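Local coordinates for sortase family protein (Streptococcus agalactiae, PDB 3O0P) that probably acts as a class C sortase transpeptidase that joins pilin subunits covalently during pilus assembly in group B Streptococcus, at residues Q33-S38 / A58-M63; P83-S88 / L93-G98; E101-P106 / H113-A118; D138-Q143 / A176-C181; Q155-T160 / F164-V169. All coordinates share one frame; numbering follows the deposited sequence. Where two conformers were deposited one is given.

Overall arrangement
The contacts run from helix 22-37, in the part of the chain before the barrel, into the sortase beta barrel. Contacts 2, 3 and 4 are buried; contact 1 is at the surface and contact 5 is partly buried. Contact 2 pairs two parallel strands. Contact 3 holds a loop against strand 112-117 by hydrogen bonds from backbone and hydroxyl groups. Contact 4 spans the barrel interior with mostly apolar packing and no hydrogen bond between its segments. Contact 5 relies on a salt bridge and waters near the barrel's outside. Contact 1 packs two tyrosines and a methionine between that helix and the loop after it. Contact 3 touches all four others. Contacts 2, 3, 4 and 5 share one sheet.

Contact 1 of 5, residues Q33-S38 / A58-M63; sequences QAYNDS and AEYARM
Y35 and Y60 carry this contact. Y35 leaves the end of helix 22-37 with CG anti to the backbone N (chi1 173°), and this sends its ring across to the turn. Y60 takes the cramped setting between its own backbone N and carbonyl carbon (chi1 67°). The two rings are nearly parallel, with planes at 29°, but they are slid apart and barely overlap. Their centroids are 6.0 Å apart. The touch is made by the outer end of Y35: its OH lies 3.5 Å from Y60 CD1. M63 adds a looser apolar touch. Its chain bends at chi2 and chi3, and CE comes to 4.2 Å from Y35 CB. In the type I beta turn E59-R62, R62 forms a side-on salt bridge, with NE 2.9 Å from E59 OE1 and NH2 2.9 Å from E59 OE2. Both oxygens lie in the guanidinium plane but are met from above the carboxylate plane. R62 NH1 also pairs with E65. The chain between the two segments probably holds the lid known in class C sortases. Y60 OH is hydrogen-bonded to H99 and G87, tying the turn to the barrel. Y35 also rests on L105, while M63 packs on L31 and A32 of helix 22-37.

Contact 2 of 5, residues P83-S88 / L93-G98; sequences PIFAGS and LSKGAG
F85 and A97 join strands 80-85 and 97-99, parallel neighbours in the sortase barrel and part of one beta-alpha-beta unit. The strand side is tight. A97 N donates to P83 O at 2.9 Å, and F85 N donates to A97 O at 2.8 Å. Between these bonds I84 CA lies 3.4 Å from A97 O, a CA-H...O contact. A second, from G98 CA to F85 O at 3.4 Å, continues the pairing past F85 N. G98 CA is 3.1 Å from G87 O; a side chain here would collide with that oxygen, and its absence lets the chains close up. I84 and A97 share the face covered by I73 and I116. On the other face F85, itself buried, turns one ring face to exposed K95. The extended lysine chain crosses the phenyl at about a right angle, with CE 3.6 Å from the ring centroid, 12° off the normal. NZ lies 4.2 Å from that centroid, 30° off. The S88 end is looser: L93 CD1 reaches S88 O at 3.4 Å, but the side-chain carbons stay further apart. The pairing thus rests on backbone hydrogen bonds. K95 covers a buried ring with its methylenes, and its probably charged amine keeps an off-centre cation-pi contact.

Contact 3 of 5, residues E101-P106 / H113-A118; sequences EGTSLP and HTVITA
The flat groups meeting here are mainly the carbonyls of H113 and S104. S104 N approaches H113 O at 3.0 Å from above the carbonyl plane, 44° out of it. T114 OG1 donates to S104 O at 2.8 Å, tilted from that carbonyl's plane; S104 O is also bonded to H99 NE2. The H113 imidazole is held at ND1 by a loop residue, L168 O, and at NE2 by a strand residue, T177 OG1. Two loop hydroxyls answer the strand backbone. S104 OG accepts from H113 N at 2.9 Å, an almost straight bond of 166°. T103 OG1 accepts from V115 N at a longer 3.2 Å and is also bonded to L100 O. T103 CG2 meets V115 CG2 at 3.6 Å. With chi1 at -167° the T114 hydroxyl swings away from its own N and towards the loop, where P106 CB lies 3.5 Å from T114 OG1. Segment 101-106 is part of the connection between strands 97-99 and 112-117 of the sortase barrel. It lies against the start of the second strand, with hydroxyls replacing part of the regular pairing. N36 of helix 22-37 bonds to L105 N, and strand 174-182 pairs with the other side of strand 112-117.

Contact 4 of 5, residues D138-Q143 / A176-C181; sequences DKFYIQ and ATLLTC
The sortase beta barrel is crossed here through its interior, where F140 meets L178 and A176. L178 belongs to the run T177-C181, which reads TLLTC and fits the TLXTC signature of sortases. Strands 139-143 and 174-182 are not neighbours in the sheet. Their local axes pass 9.6 Å apart and nearly at right angles (99°), so no hydrogen bond joins the segments and the contact is made by side chains pointing inward. F140 and L178 come from opposite directions. F140 has its CG between the backbone N and the carbonyl carbon (chi1 60°), which carries the ring inward to the other strand. One face of that ring receives L178 CD1, 3.9 Å from the centroid and only 13° off the normal, a CH-pi contact. L178 CD2 sits nearer the rim, 3.9 Å from F140 CE1. I142 reaches the same partner strand more loosely, with CD1 4.4 Å from A176 CB. I73 of strand 71-75 lies against F140, I142 and L178 and extends the apolar cluster. Y151 of strand 148-159 packs on A176. The methyl of A176 is close to the phenyl as well, with CB 3.7 Å from F140 CE1. At the ring edge, and in its plane, A176 O lies 3.5 Å from F140 CZ.

Contact 5 of 5, residues Q155-T160 / F164-V169; sequences QIKVVT and FSDLLV
D166 meets K157 on the flank of the sortase beta barrel, where the β6/β7 loop, after strand 148-159, turns back beside that strand. The walk along the loop starts at F164, whose O accepts L167 N at 3.0 Å and closes a tight turn. S165 follows, with its N bonded to N163 OD1. The turn presents D166 to the strand, and its carboxylate does nearly all the work. K157 comes up from strand 148-159 and crosses the aspartate at about a right angle. A bend at chi3 (81°) brings the end of the lysine round to the carboxylate. Its NZ makes a salt bridge with D166 OD1 at 2.9 Å, met from above the carboxylate plane, 38° out of it. Two waters extend the grip. The first takes a hydrogen bond from Q155 NE2 at 3.0 Å and gives one to D166 OD1 at 2.7 Å. The second accepts from K157 NZ at 3.2 Å and donates to D166 OD2 at 2.7 Å. Each carboxylate oxygen therefore has a water, and the lysine charge would probably favour the ionised aspartate. The V159 CG1 methyl lies beside D166 OD2, at 3.6 Å. After D166 the chain leaves the strand. L167, buried, packs on L192 and T177 of the barrel strands. L168 lies on N41 and L44, towards the N-terminal part. V169 ends the segment with its CG2 methyl against S104 OG.

Contact 1 of 5, residues Q33-S38 / A58-M63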
# COMPACT_ATOMS: atom_id res chain seq x y z
N GLN A 33 11.14 10.95 2.43
CA GLN A 33 12.31 10.22 2.88
C GLN A 33 12.58 10.47 4.36
O GLN A 33 12.88 9.55 5.11
CB GLN A 33 13.52 10.64 2.02
CG GLN A 33 14.79 9.98 2.44
CD GLN A 33 14.72 8.49 2.17
OE1 GLN A 33 14.23 8.05 1.13
NE2 GLN A 33 15.18 7.70 3.13
N ALA A 34 12.54 11.74 4.77
CA ALA A 34 12.75 12.06 6.17
C ALA A 34 11.72 11.38 7.07
O ALA A 34 12.06 10.88 8.14
CB ALA A 34 12.78 13.59 6.39
N TYR A 35 10.46 11.37 6.64
CA TYR A 35 9.41 10.68 7.37
C TYR A 35 9.74 9.19 7.49
O TYR A 35 9.67 8.62 8.56
CB TYR A 35 8.06 10.88 6.64
CG TYR A 35 6.96 10.06 7.26
CD1 TYR A 35 6.13 10.61 8.23
CD2 TYR A 35 6.74 8.74 6.88
CE1 TYR A 35 5.12 9.87 8.82
CE2 TYR A 35 5.73 7.99 7.47
CZ TYR A 35 4.94 8.57 8.45
OH TYR A 35 3.96 7.81 9.02
N ASN A 36 10.15 8.57 6.39
CA ASN A 36 10.49 7.14 6.43
C ASN A 36 11.67 6.86 7.35
O ASN A 36 11.70 5.87 8.07
CB ASN A 36 10.80 6.60 5.03
CG ASN A 36 9.56 6.24 4.27
OD1 ASN A 36 8.47 6.32 4.81
ND2 ASN A 36 9.73 5.81 3.03
N ASP A 37 12.67 7.73 7.33
CA ASP A 37 13.82 7.53 8.21
C ASP A 37 13.47 7.67 9.68
O ASP A 37 14.15 7.10 10.51
CB ASP A 37 14.90 8.55 7.86
CG ASP A 37 15.57 8.26 6.56
OD1 ASP A 37 15.42 7.14 6.04
OD2 ASP A 37 16.28 9.17 6.08
N SER A 38 12.44 8.45 10.01
CA SER A 38 12.02 8.62 11.40
C SER A 38 10.80 7.77 11.75
O SER A 38 10.22 7.94 12.82
CB SER A 38 11.73 10.09 11.68
OG SER A 38 10.67 10.56 10.88
N ALA A 58 -6.49 11.46 7.43
CA ALA A 58 -5.04 11.23 7.49
C ALA A 58 -4.23 12.44 7.05
O ALA A 58 -4.44 12.98 5.95
CB ALA A 58 -4.68 10.03 6.63
N GLU A 59 -3.27 12.86 7.88
CA GLU A 59 -2.42 14.03 7.61
C GLU A 59 -0.95 13.70 7.40
O GLU A 59 -0.18 14.56 7.03
CB GLU A 59 -2.50 15.02 8.80
CG GLU A 59 -3.88 15.57 9.09
CD GLU A 59 -4.33 16.61 8.08
OE1 GLU A 59 -3.45 17.18 7.39
OE2 GLU A 59 -5.55 16.84 7.98
N TYR A 60 -0.55 12.45 7.64
CA TYR A 60 0.87 12.13 7.74
C TYR A 60 1.57 12.02 6.39
O TYR A 60 2.80 12.03 6.34
CB TYR A 60 1.08 10.81 8.51
CG TYR A 60 0.55 9.59 7.77
CD1 TYR A 60 1.36 8.84 6.95
CD2 TYR A 60 -0.77 9.20 7.90
CE1 TYR A 60 0.88 7.73 6.28
CE2 TYR A 60 -1.26 8.13 7.22
CZ TYR A 60 -0.44 7.38 6.41
OH TYR A 60 -0.96 6.30 5.74
N ALA A 61 0.81 11.90 5.30
CA ALA A 61 1.40 11.74 3.97
C ALA A 61 1.08 12.90 3.03
O ALA A 61 1.13 12.73 1.81
CB ALA A 61 0.98 10.41 3.35
N ARG A 62 0.78 14.08 3.57
CA ARG A 62 0.37 15.20 2.74
C ARG A 62 1.43 15.55 1.70
O ARG A 62 1.11 16.00 0.59
CB ARG A 62 0.13 16.47 3.58
CG ARG A 62 -1.07 16.42 4.48
CD ARG A 62 -2.39 16.20 3.74
NE ARG A 62 -3.55 16.39 4.62
CZ ARG A 62 -4.81 16.17 4.26
NH1 ARG A 62 -5.09 15.76 3.05
NH2 ARG A 62 -5.79 16.38 5.12
N MET A 63 2.71 15.35 2.02
CA MET A 63 3.76 15.68 1.06
C MET A 63 3.65 14.87 -0.23
O MET A 63 4.11 15.31 -1.28
CB MET A 63 5.17 15.54 1.66
CG MET A 63 5.71 14.12 1.74
SD MET A 63 4.86 12.93 2.92
CE MET A 63 5.63 13.49 4.46

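Contact 2 of 5, residues P83-S88 / L93-G98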
# COMPACT_ATOMS: atom_id res chain seq x y z
N PRO A 83 -6.66 3.96 -7.01
CA PRO A 83 -6.02 5.03 -6.23
C PRO A 83 -5.62 4.57 -4.84
O PRO A 83 -6.31 3.74 -4.23
CB PRO A 83 -7.12 6.10 -6.14
CG PRO A 83 -8.42 5.31 -6.26
CD PRO A 83 -8.12 4.11 -7.11
N ILE A 84 -4.50 5.10 -4.36
CA ILE A 84 -4.06 4.91 -2.99
C ILE A 84 -4.25 6.21 -2.23
O ILE A 84 -3.75 7.26 -2.64
CB ILE A 84 -2.56 4.54 -2.90
CG1 ILE A 84 -2.21 3.32 -3.79
CG2 ILE A 84 -2.18 4.26 -1.45
CD1 ILE A 84 -0.71 3.12 -3.94
N PHE A 85 -4.97 6.12 -1.13
CA PHE A 85 -5.18 7.24 -0.22
C PHE A 85 -4.35 7.04 1.03
O PHE A 85 -4.05 5.91 1.41
CB PHE A 85 -6.65 7.34 0.17
CG PHE A 85 -7.58 7.53 -0.99
CD1 PHE A 85 -7.87 8.80 -1.45
CD2 PHE A 85 -8.13 6.44 -1.64
CE1 PHE A 85 -8.74 8.98 -2.52
CE2 PHE A 85 -9.00 6.62 -2.72
CZ PHE A 85 -9.29 7.88 -3.16
N ALA A 86 -3.96 8.13 1.67
CA ALA A 86 -3.31 8.03 2.96
C ALA A 86 -4.25 7.44 3.98
O ALA A 86 -5.45 7.71 4.02
CB ALA A 86 -2.83 9.39 3.43
N GLY A 87 -3.69 6.59 4.83
CA GLY A 87 -4.43 5.95 5.90
C GLY A 87 -5.30 4.82 5.40
O GLY A 87 -5.33 4.46 4.23
N SER A 88 -6.04 4.25 6.33
CA SER A 88 -6.83 3.07 6.03
C SER A 88 -8.20 3.18 6.71
O SER A 88 -8.76 2.20 7.16
CB SER A 88 -6.08 1.80 6.46
OG SER A 88 -5.73 1.85 7.83
N LEU A 93 -11.24 3.02 2.49
CA LEU A 93 -11.37 1.65 2.01
C LEU A 93 -12.65 1.42 1.23
O LEU A 93 -12.76 0.45 0.50
CB LEU A 93 -11.23 0.67 3.16
CG LEU A 93 -9.87 0.83 3.84
CD1 LEU A 93 -9.77 -0.15 4.99
CD2 LEU A 93 -8.68 0.65 2.86
N SER A 94 -13.60 2.33 1.37
CA SER A 94 -14.83 2.25 0.57
C SER A 94 -14.60 2.72 -0.87
O SER A 94 -15.39 2.42 -1.77
CB SER A 94 -15.95 3.08 1.22
OG SER A 94 -15.70 4.46 1.09
N LYS A 95 -13.52 3.46 -1.10
CA LYS A 95 -13.31 4.09 -2.41
C LYS A 95 -12.00 3.72 -3.13
O LYS A 95 -11.75 4.18 -4.24
CB LYS A 95 -13.42 5.61 -2.28
CG LYS A 95 -12.36 6.23 -1.38
CD LYS A 95 -12.58 7.74 -1.22
CE LYS A 95 -11.52 8.34 -0.32
NZ LYS A 95 -11.56 9.82 -0.32
N GLY A 96 -11.16 2.90 -2.51
CA GLY A 96 -9.91 2.55 -3.15
C GLY A 96 -9.00 1.84 -2.18
O GLY A 96 -9.45 1.19 -1.24
N ALA A 97 -7.70 1.96 -2.44
CA ALA A 97 -6.70 1.37 -1.57
C ALA A 97 -6.22 2.40 -0.57
O ALA A 97 -6.26 3.60 -0.82
CB ALA A 97 -5.54 0.83 -2.36
N GLY A 98 -5.76 1.89 0.58
CA GLY A 98 -5.17 2.72 1.61
C GLY A 98 -3.73 2.32 1.85
O GLY A 98 -3.27 1.25 1.48

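Contact 3 of 5, residues E101-P106 / H113-A118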
# COMPACT_ATOMS: atom_id res chain seq x y z
N GLU A 101 -0.67 3.20 7.98
CA GLU A 101 0.15 4.13 8.74
C GLU A 101 0.98 3.32 9.73
O GLU A 101 0.50 2.38 10.35
CB GLU A 101 -0.72 5.17 9.44
CG GLU A 101 0.08 6.32 10.02
CD GLU A 101 -0.77 7.35 10.73
OE1 GLU A 101 -2.00 7.17 10.81
OE2 GLU A 101 -0.19 8.37 11.19
N GLY A 102 2.24 3.69 9.85
CA GLY A 102 3.19 2.89 10.59
C GLY A 102 4.14 2.09 9.71
O GLY A 102 5.10 1.51 10.24
N THR A 103 3.86 2.05 8.41
CA THR A 103 4.73 1.42 7.43
C THR A 103 5.34 2.50 6.53
O THR A 103 4.88 3.66 6.49
CB THR A 103 4.01 0.36 6.58
OG1 THR A 103 3.13 0.95 5.60
CG2 THR A 103 3.22 -0.60 7.51
N SER A 104 6.41 2.15 5.84
CA SER A 104 7.10 3.12 5.02
C SER A 104 6.15 3.69 3.98
O SER A 104 5.29 2.98 3.44
CB SER A 104 8.24 2.46 4.28
OG SER A 104 9.10 1.73 5.13
N LEU A 105 6.30 4.97 3.68
CA LEU A 105 5.59 5.56 2.55
C LEU A 105 6.10 4.92 1.27
O LEU A 105 7.26 4.50 1.20
CB LEU A 105 5.88 7.05 2.51
CG LEU A 105 5.35 7.85 3.70
CD1 LEU A 105 5.81 9.28 3.61
CD2 LEU A 105 3.83 7.80 3.79
N PRO A 106 5.24 4.83 0.24
CA PRO A 106 5.54 4.02 -0.94
C PRO A 106 6.44 4.73 -1.95
O PRO A 106 6.02 5.09 -3.07
CB PRO A 106 4.16 3.72 -1.52
CG PRO A 106 3.35 4.90 -1.09
CD PRO A 106 3.82 5.21 0.31
N HIS A 113 9.64 -0.81 3.84
CA HIS A 113 8.58 -1.78 3.65
C HIS A 113 7.25 -1.06 3.71
O HIS A 113 6.83 -0.66 4.80
CB HIS A 113 8.67 -2.88 4.70
CG HIS A 113 7.74 -4.02 4.43
ND1 HIS A 113 7.74 -5.16 5.20
CD2 HIS A 113 6.82 -4.23 3.46
CE1 HIS A 113 6.85 -6.01 4.73
NE2 HIS A 113 6.27 -5.47 3.67
N THR A 114 6.65 -0.84 2.55
CA THR A 114 5.37 -0.15 2.48
C THR A 114 4.26 -1.18 2.43
O THR A 114 4.44 -2.25 1.83
CB THR A 114 5.33 0.76 1.22
OG1 THR A 114 4.22 1.64 1.28
CG2 THR A 114 5.25 -0.01 -0.07
N VAL A 115 3.11 -0.88 3.03
CA VAL A 115 1.97 -1.78 3.02
C VAL A 115 0.75 -1.04 2.46
O VAL A 115 0.39 0.03 2.96
CB VAL A 115 1.69 -2.34 4.42
CG1 VAL A 115 0.48 -3.25 4.36
CG2 VAL A 115 2.90 -3.07 4.95
N ILE A 116 0.19 -1.60 1.40
CA ILE A 116 -0.99 -1.07 0.72
C ILE A 116 -2.12 -2.06 0.94
O ILE A 116 -1.93 -3.26 0.79
CB ILE A 116 -0.71 -0.90 -0.78
CG1 ILE A 116 0.53 -0.04 -1.00
CG2 ILE A 116 -1.91 -0.32 -1.51
CD1 ILE A 116 0.48 1.35 -0.34
N THR A 117 -3.31 -1.56 1.27
CA THR A 117 -4.39 -2.43 1.67
C THR A 117 -5.70 -2.06 0.97
O THR A 117 -5.96 -0.89 0.67
CB THR A 117 -4.52 -2.44 3.21
OG1 THR A 117 -5.40 -3.48 3.62
CG2 THR A 117 -5.00 -1.11 3.79
N ALA A 118 -6.53 -3.06 0.71
CA ALA A 118 -7.88 -2.81 0.21
C ALA A 118 -8.74 -4.00 0.58
O ALA A 118 -8.26 -5.09 0.82
CB ALA A 118 -7.88 -2.57 -1.30

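Contact 4 of 5, residues D138-Q143 / A176-C181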
# COMPACT_ATOMS: atom_id res chain seq x y z
N ASP A 138 4.57 -13.18 -9.65
CA ASP A 138 3.68 -12.16 -10.17
C ASP A 138 4.17 -10.79 -9.73
O ASP A 138 4.95 -10.67 -8.80
CB ASP A 138 2.24 -12.36 -9.68
CG ASP A 138 1.60 -13.59 -10.27
OD1 ASP A 138 2.03 -14.07 -11.33
OD2 ASP A 138 0.62 -14.04 -9.66
N LYS A 139 3.71 -9.74 -10.41
CA LYS A 139 4.22 -8.40 -10.16
C LYS A 139 3.11 -7.41 -9.86
O LYS A 139 1.95 -7.58 -10.21
CB LYS A 139 5.06 -7.94 -11.36
CG LYS A 139 6.28 -8.83 -11.62
CD LYS A 139 6.92 -8.59 -12.97
CE LYS A 139 7.99 -9.63 -13.23
NZ LYS A 139 7.45 -11.01 -13.28
N PHE A 140 3.49 -6.36 -9.16
CA PHE A 140 2.60 -5.23 -8.94
C PHE A 140 3.42 -3.97 -8.92
O PHE A 140 4.63 -4.00 -8.75
CB PHE A 140 1.73 -5.40 -7.69
CG PHE A 140 2.49 -5.55 -6.39
CD1 PHE A 140 2.80 -4.44 -5.62
CD2 PHE A 140 2.83 -6.80 -5.90
CE1 PHE A 140 3.44 -4.57 -4.41
CE2 PHE A 140 3.46 -6.93 -4.67
CZ PHE A 140 3.76 -5.81 -3.93
N TYR A 141 2.72 -2.86 -9.14
CA TYR A 141 3.36 -1.59 -9.40
C TYR A 141 2.72 -0.49 -8.57
O TYR A 141 1.51 -0.44 -8.46
CB TYR A 141 3.21 -1.28 -10.90
CG TYR A 141 3.63 -2.44 -11.77
CD1 TYR A 141 4.93 -2.54 -12.24
CD2 TYR A 141 2.74 -3.47 -12.09
CE1 TYR A 141 5.34 -3.61 -13.01
CE2 TYR A 141 3.16 -4.56 -12.85
CZ TYR A 141 4.45 -4.62 -13.30
OH TYR A 141 4.87 -5.67 -14.07
N ILE A 142 3.54 0.41 -8.02
CA ILE A 142 3.03 1.57 -7.32
C ILE A 142 3.54 2.81 -8.02
O ILE A 142 4.76 2.96 -8.20
CB ILE A 142 3.47 1.59 -5.84
CG1 ILE A 142 2.88 0.38 -5.10
CG2 ILE A 142 3.03 2.87 -5.15
CD1 ILE A 142 3.52 0.11 -3.77
N GLN A 143 2.64 3.69 -8.43
CA GLN A 143 3.02 4.97 -8.97
C GLN A 143 2.83 6.02 -7.90
O GLN A 143 1.78 6.12 -7.28
CB GLN A 143 2.20 5.31 -10.20
CG GLN A 143 2.62 6.61 -10.84
CD GLN A 143 1.80 6.98 -12.06
OE1 GLN A 143 1.01 6.17 -12.58
NE2 GLN A 143 1.96 8.21 -12.52
N ALA A 176 7.32 -4.43 -0.49
CA ALA A 176 5.97 -3.92 -0.45
C ALA A 176 5.05 -5.09 -0.20
O ALA A 176 5.21 -6.13 -0.81
CB ALA A 176 5.60 -3.24 -1.77
N THR A 177 4.06 -4.91 0.67
CA THR A 177 3.07 -5.93 0.92
C THR A 177 1.69 -5.40 0.60
O THR A 177 1.34 -4.27 0.96
CB THR A 177 3.14 -6.41 2.37
OG1 THR A 177 4.38 -7.08 2.57
CG2 THR A 177 2.03 -7.38 2.71
N LEU A 178 0.91 -6.23 -0.09
CA LEU A 178 -0.51 -6.01 -0.31
C LEU A 178 -1.28 -6.82 0.73
O LEU A 178 -1.07 -8.01 0.89
CB LEU A 178 -0.90 -6.44 -1.72
CG LEU A 178 -0.09 -5.77 -2.84
CD1 LEU A 178 -0.60 -6.18 -4.18
CD2 LEU A 178 -0.06 -4.25 -2.72
N LEU A 179 -2.15 -6.12 1.46
CA LEU A 179 -2.83 -6.63 2.64
C LEU A 179 -4.34 -6.63 2.46
O LEU A 179 -4.91 -5.63 2.03
CB LEU A 179 -2.47 -5.75 3.84
CG LEU A 179 -3.24 -5.96 5.15
CD1 LEU A 179 -2.90 -7.29 5.72
CD2 LEU A 179 -2.93 -4.82 6.14
N THR A 180 -4.98 -7.75 2.74
CA THR A 180 -6.43 -7.76 2.77
C THR A 180 -6.94 -8.74 3.82
O THR A 180 -6.14 -9.37 4.51
CB THR A 180 -7.03 -8.05 1.38
OG1 THR A 180 -8.42 -7.69 1.39
CG2 THR A 180 -6.89 -9.50 0.97
N CYS A 181 -8.26 -8.84 3.97
CA CYS A 181 -8.89 -9.79 4.89
C CYS A 181 -9.19 -11.13 4.26
O CYS A 181 -9.45 -11.21 3.06
CB CYS A 181 -10.22 -9.26 5.35
SG CYS A 181 -10.02 -7.91 6.38

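Contact 5 of 5, residues Q155-T160 / F164-V169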
# COMPACT_ATOMS: atom_id res chain seq x y z
N GLN A 155 6.53 -13.94 -1.26
CA GLN A 155 6.04 -14.57 -0.04
C GLN A 155 4.56 -14.28 0.09
O GLN A 155 4.14 -13.16 -0.10
CB GLN A 155 6.78 -14.00 1.16
CG GLN A 155 6.38 -14.64 2.50
CD GLN A 155 7.17 -14.09 3.66
OE1 GLN A 155 8.24 -14.58 3.99
NE2 GLN A 155 6.66 -13.04 4.27
N ILE A 156 3.77 -15.30 0.42
CA ILE A 156 2.37 -15.13 0.66
C ILE A 156 2.05 -15.81 1.98
O ILE A 156 2.34 -17.00 2.14
CB ILE A 156 1.54 -15.75 -0.47
CG1 ILE A 156 1.92 -15.06 -1.79
CG2 ILE A 156 0.07 -15.60 -0.18
CD1 ILE A 156 1.36 -15.67 -3.02
N LYS A 157 1.52 -15.04 2.92
CA LYS A 157 1.25 -15.54 4.26
C LYS A 157 -0.13 -15.14 4.72
O LYS A 157 -0.60 -14.06 4.39
CB LYS A 157 2.27 -15.02 5.28
CG LYS A 157 3.66 -15.55 5.06
CD LYS A 157 4.65 -15.04 6.09
CE LYS A 157 4.57 -15.82 7.38
NZ LYS A 157 5.66 -15.45 8.31
N VAL A 158 -0.77 -16.01 5.50
CA VAL A 158 -2.03 -15.72 6.15
C VAL A 158 -1.73 -15.68 7.64
O VAL A 158 -1.19 -16.65 8.18
CB VAL A 158 -3.08 -16.78 5.82
CG1 VAL A 158 -4.30 -16.62 6.72
CG2 VAL A 158 -3.45 -16.70 4.35
N VAL A 159 -2.06 -14.57 8.29
CA VAL A 159 -1.71 -14.33 9.68
C VAL A 159 -2.93 -13.85 10.48
O VAL A 159 -3.96 -13.44 9.92
CB VAL A 159 -0.54 -13.31 9.80
CG1 VAL A 159 0.67 -13.79 8.98
CG2 VAL A 159 -1.02 -11.93 9.37
N THR A 160 -2.81 -13.90 11.79
CA THR A 160 -3.86 -13.37 12.66
C THR A 160 -3.80 -11.85 12.72
O THR A 160 -2.76 -11.27 12.45
CB THR A 160 -3.77 -13.98 14.07
OG1 THR A 160 -2.51 -13.67 14.65
CG2 THR A 160 -3.94 -15.49 14.00
N PHE A 164 1.83 -8.46 13.52
CA PHE A 164 2.38 -7.47 12.60
C PHE A 164 3.79 -7.81 12.13
O PHE A 164 4.38 -7.02 11.40
CB PHE A 164 2.43 -6.10 13.29
CG PHE A 164 1.08 -5.57 13.64
CD1 PHE A 164 0.18 -5.18 12.65
CD2 PHE A 164 0.70 -5.43 14.97
CE1 PHE A 164 -1.07 -4.70 12.98
CE2 PHE A 164 -0.54 -4.94 15.30
CZ PHE A 164 -1.43 -4.58 14.31
N SER A 165 4.33 -8.96 12.55
CA SER A 165 5.74 -9.28 12.28
C SER A 165 6.14 -9.18 10.83
O SER A 165 7.24 -8.77 10.52
CB SER A 165 6.04 -10.71 12.75
OG SER A 165 6.05 -10.80 14.16
N ASP A 166 5.26 -9.57 9.93
CA ASP A 166 5.60 -9.64 8.51
C ASP A 166 5.37 -8.35 7.78
O ASP A 166 5.57 -8.29 6.57
CB ASP A 166 4.82 -10.76 7.85
CG ASP A 166 5.01 -12.07 8.55
OD1 ASP A 166 6.15 -12.58 8.55
OD2 ASP A 166 4.03 -12.57 9.13
N LEU A 167 4.95 -7.32 8.51
CA LEU A 167 4.74 -5.99 7.94
C LEU A 167 5.83 -5.01 8.30
O LEU A 167 5.82 -3.90 7.80
CB LEU A 167 3.42 -5.40 8.43
CG LEU A 167 2.21 -6.26 8.09
CD1 LEU A 167 0.95 -5.58 8.61
CD2 LEU A 167 2.07 -6.53 6.57
N LEU A 168 6.78 -5.43 9.13
CA LEU A 168 7.80 -4.52 9.63
C LEU A 168 8.92 -4.36 8.62
O LEU A 168 9.09 -5.20 7.73
CB LEU A 168 8.36 -5.05 10.96
CG LEU A 168 7.33 -5.38 12.04
CD1 LEU A 168 8.04 -5.80 13.31
CD2 LEU A 168 6.37 -4.22 12.30
N VAL A 169 9.67 -3.28 8.78
CA VAL A 169 10.80 -3.03 7.93
C VAL A 169 11.83 -4.15 8.12
O VAL A 169 12.14 -4.56 9.23
CB VAL A 169 11.43 -1.66 8.25
CG1 VAL A 169 12.81 -1.51 7.59
CG2 VAL A 169 10.46 -0.54 7.83
O HOH W 1 7.99 -11.97 6.73
O HOH W 2 4.56 -14.36 11.08